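Local atomic coordinates of inactivation-no-after-potential D protein (Drosophila melanogaster, PDB entry 5F67), a protein that serves as a scaffold of fly photoreceptor signalling, its third PDZ domain, the fragment described here, binding the C-terminal tail of the TRP channel. Residues D19-A24 and M72-N77. Residues are numbered along the deposited sequence; the frame is centred on the assembly and turned at random.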
ATOM      1  N   ASP A  19       0.531 -13.111 -13.140  1.00 13.48           N
ATOM      2  CA  ASP A  19      -0.157 -13.712 -14.288  1.00 13.43           C
ATOM      3  C   ASP A  19      -1.591 -13.199 -14.327  1.00 19.19           C
ATOM      4  O   ASP A  19      -2.179 -13.047 -15.394  1.00 19.09           O
ATOM      5  CB  ASP A  19      -0.147 -15.246 -14.219  1.00 14.93           C
ATOM      6  CG  ASP A  19       1.128 -15.842 -14.773  1.00 19.32           C
ATOM      7  OD1 ASP A  19       2.100 -15.075 -14.955  1.00 19.03           O
ATOM      8  OD2 ASP A  19       1.167 -17.074 -15.031  1.00 19.92           O
ATOM      9  N   GLN A  20      -2.153 -12.936 -13.155  1.00 16.65           N
ATOM     10  CA  GLN A  20      -3.501 -12.372 -13.075  1.00 13.69           C
ATOM     11  C   GLN A  20      -3.484 -10.869 -13.359  1.00 19.50           C
ATOM     12  O   GLN A  20      -4.416 -10.328 -13.970  1.00 20.55           O
ATOM     13  CB  GLN A  20      -4.097 -12.633 -11.690  1.00 17.92           C
ATOM     14  CG  GLN A  20      -5.570 -12.274 -11.603  1.00 27.07           C
ATOM     15  CD  GLN A  20      -6.251 -12.867 -10.385  1.00 24.07           C
ATOM     16  OE1 GLN A  20      -5.715 -13.764  -9.729  1.00 30.00           O
ATOM     17  NE2 GLN A  20      -7.449 -12.377 -10.087  1.00 29.40           N
ATOM     18  N   PHE A  21      -2.429 -10.196 -12.902  1.00 12.92           N
ATOM     19  CA  PHE A  21      -2.270  -8.756 -13.113  1.00 13.35           C
ATOM     20  C   PHE A  21      -0.865  -8.485 -13.659  1.00 12.05           C
ATOM     21  O   PHE A  21       0.035  -8.102 -12.912  1.00 15.27           O
ATOM     22  CB  PHE A  21      -2.469  -7.991 -11.796  1.00 12.42           C
ATOM     23  CG  PHE A  21      -3.775  -8.291 -11.101  1.00 13.08           C
ATOM     24  CD1 PHE A  21      -4.943  -7.621 -11.461  1.00 18.77           C
ATOM     25  CD2 PHE A  21      -3.831  -9.240 -10.089  1.00 15.14           C
ATOM     26  CE1 PHE A  21      -6.145  -7.898 -10.827  1.00 23.08           C
ATOM     27  CE2 PHE A  21      -5.029  -9.522  -9.445  1.00 17.02           C
ATOM     28  CZ  PHE A  21      -6.188  -8.848  -9.810  1.00 16.48           C
ATOM     29  N   PRO A  22      -0.669  -8.692 -14.969  1.00 13.21           N
ATOM     30  CA  PRO A  22       0.704  -8.649 -15.484  1.00 11.92           C
ATOM     31  C   PRO A  22       1.353  -7.267 -15.452  1.00 17.91           C
ATOM     32  O   PRO A  22       2.573  -7.173 -15.638  1.00 16.65           O
ATOM     33  CB  PRO A  22       0.570  -9.156 -16.929  1.00 18.02           C
ATOM     34  CG  PRO A  22      -0.890  -9.142 -17.244  1.00 20.24           C
ATOM     35  CD  PRO A  22      -1.617  -9.266 -15.942  1.00 18.08           C
ATOM     36  N   LYS A  23       0.575  -6.221 -15.198  1.00 12.99           N
ATOM     37  CA  LYS A  23       1.155  -4.876 -15.082  1.00 15.41           C
ATOM     38  C   LYS A  23       1.484  -4.490 -13.642  1.00 13.77           C
ATOM     39  O   LYS A  23       1.941  -3.367 -13.380  1.00 13.37           O
ATOM     40  CB  LYS A  23       0.235  -3.826 -15.721  1.00 15.94           C
ATOM     41  CG  LYS A  23       0.028  -4.036 -17.218  1.00 26.30           C
ATOM     42  CD  LYS A  23       1.365  -4.117 -17.952  1.00 34.69           C
ATOM     43  N   ALA A  24       1.286  -5.423 -12.709  1.00  9.67           N
ATOM     44  CA  ALA A  24       1.616  -5.155 -11.307  1.00  8.61           C
ATOM     45  C   ALA A  24       3.133  -5.051 -11.145  1.00 14.36           C
ATOM     46  O   ALA A  24       3.891  -5.541 -11.995  1.00 15.03           O
ATOM     47  CB  ALA A  24       1.060  -6.248 -10.395  1.00 11.79           C
ATOM     48  N   MET A  72      -3.800  -0.377  -6.534  1.00 11.87           N
ATOM     49  CA  MET A  72      -4.391  -1.517  -5.821  1.00 10.03           C
ATOM     50  C   MET A  72      -3.279  -2.278  -5.117  1.00 16.04           C
ATOM     51  O   MET A  72      -2.239  -2.545  -5.711  1.00 14.10           O
ATOM     52  CB  MET A  72      -5.110  -2.447  -6.798  1.00 11.26           C
ATOM     53  CG  MET A  72      -5.960  -3.536  -6.142  1.00 14.21           C
ATOM     54  SD  MET A  72      -6.682  -4.615  -7.410  1.00 23.09           S
ATOM     55  CE  MET A  72      -7.781  -5.602  -6.374  1.00 30.84           C
ATOM     56  N   LEU A  73      -3.494  -2.613  -3.848  1.00 10.77           N
ATOM     57  CA  LEU A  73      -2.511  -3.339  -3.049  1.00  9.97           C
ATOM     58  C   LEU A  73      -2.804  -4.833  -3.126  1.00 14.94           C
ATOM     59  O   LEU A  73      -3.861  -5.296  -2.657  1.00 14.86           O
ATOM     60  CB  LEU A  73      -2.567  -2.859  -1.587  1.00 10.86           C
ATOM     61  CG  LEU A  73      -1.646  -3.614  -0.630  1.00 10.81           C
ATOM     62  CD1 LEU A  73      -0.179  -3.388  -0.982  1.00 14.64           C
ATOM     63  CD2 LEU A  73      -1.925  -3.196   0.816  1.00 12.35           C
ATOM     64  N   LEU A  74      -1.882  -5.582  -3.732  1.00 12.54           N
ATOM     65  CA  LEU A  74      -2.127  -6.988  -4.046  1.00 12.95           C
ATOM     66  C   LEU A  74      -1.411  -7.965  -3.105  1.00 11.12           C
ATOM     67  O   LEU A  74      -1.861  -9.097  -2.928  1.00 12.81           O
ATOM     68  CB  LEU A  74      -1.741  -7.268  -5.500  1.00 10.25           C
ATOM     69  CG  LEU A  74      -2.481  -6.380  -6.507  1.00 13.94           C
ATOM     70  CD1 LEU A  74      -1.889  -6.538  -7.903  1.00 17.87           C
ATOM     71  CD2 LEU A  74      -3.948  -6.731  -6.532  1.00 21.08           C
ATOM     72  N   ALA A  75      -0.308  -7.535  -2.504  1.00 10.92           N
ATOM     73  CA  ALA A  75       0.362  -8.346  -1.482  1.00 10.37           C
ATOM     74  C   ALA A  75       1.200  -7.495  -0.546  1.00 12.31           C
ATOM     75  O   ALA A  75       1.690  -6.434  -0.933  1.00 13.29           O
ATOM     76  CB  ALA A  75       1.233  -9.411  -2.130  1.00 14.92           C
ATOM     77  N   VAL A  76       1.362  -7.977   0.683  1.00 11.99           N
ATOM     78  CA  VAL A  76       2.279  -7.375   1.652  1.00 13.65           C
ATOM     79  C   VAL A  76       3.232  -8.481   2.072  1.00 14.42           C
ATOM     80  O   VAL A  76       2.801  -9.457   2.697  1.00 12.45           O
ATOM     81  CB  VAL A  76       1.526  -6.860   2.878  1.00 10.87           C
ATOM     82  CG1 VAL A  76       2.515  -6.291   3.915  1.00 12.88           C
ATOM     83  CG2 VAL A  76       0.521  -5.796   2.459  1.00 14.73           C
ATOM     84  N   ASN A  77       4.515  -8.329   1.740  1.00 10.36           N
ATOM     85  CA  ASN A  77       5.477  -9.421   1.906  1.00 12.47           C
ATOM     86  C   ASN A  77       4.911 -10.683   1.267  1.00 17.39           C
ATOM     87  O   ASN A  77       4.481 -10.630   0.116  1.00 16.75           O
ATOM     88  CB  ASN A  77       5.880  -9.620   3.376  1.00 13.33           C
ATOM     89  CG  ASN A  77       6.725  -8.468   3.906  1.00 15.03           C
ATOM     90  OD1 ASN A  77       7.473  -7.837   3.156  1.00 16.51           O
ATOM     91  ND2 ASN A  77       6.604  -8.181   5.198  1.00 16.22           N
TER
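In this PDZ domain, Phe21 and Ala24 are the first and last residues of a type I beta turn that follows the short N-terminal helix 17-20, and both rest on Leu74, from strand 72-76, which pairs antiparallel with strand 99-105. The contact is small and wholly apolar, burying 143 Å² in all, with no hydrogen bond between the segments. The turn itself is closed by Ala24 N bonding to Phe21 O at 3.0 Å, which brings the two side chains to the same leucine. Leu74 CD1 is shared, touching Ala24 CB at 3.9 Å and Phe21 CD2 at 4.0 Å, whereas CD2 meets Phe21 alone of the two, lying over one face of its ring, shifted toward the rim near CE2. Gln20 CG, from the same segment as the ring, lies 3.5 Å above the opposite face, likewise toward the rim. A chi1 of -54°, with CG anti to the carbonyl carbon, lays the Phe21 ring against the Leu74 methyls. Leu82, touched by both Phe21 and Leu74, and Leu105 of strand 99-105 extend this apolar cluster. Where Leu74 sits, the strand carries a classic beta bulge, Leu74 and Ala75 both facing Ile103. A looser Met-aromatic contact completes the set, the extended Met72 side chain placing SD 5.3 Å from the centroid of the Phe21 ring, 31° off the ring normal.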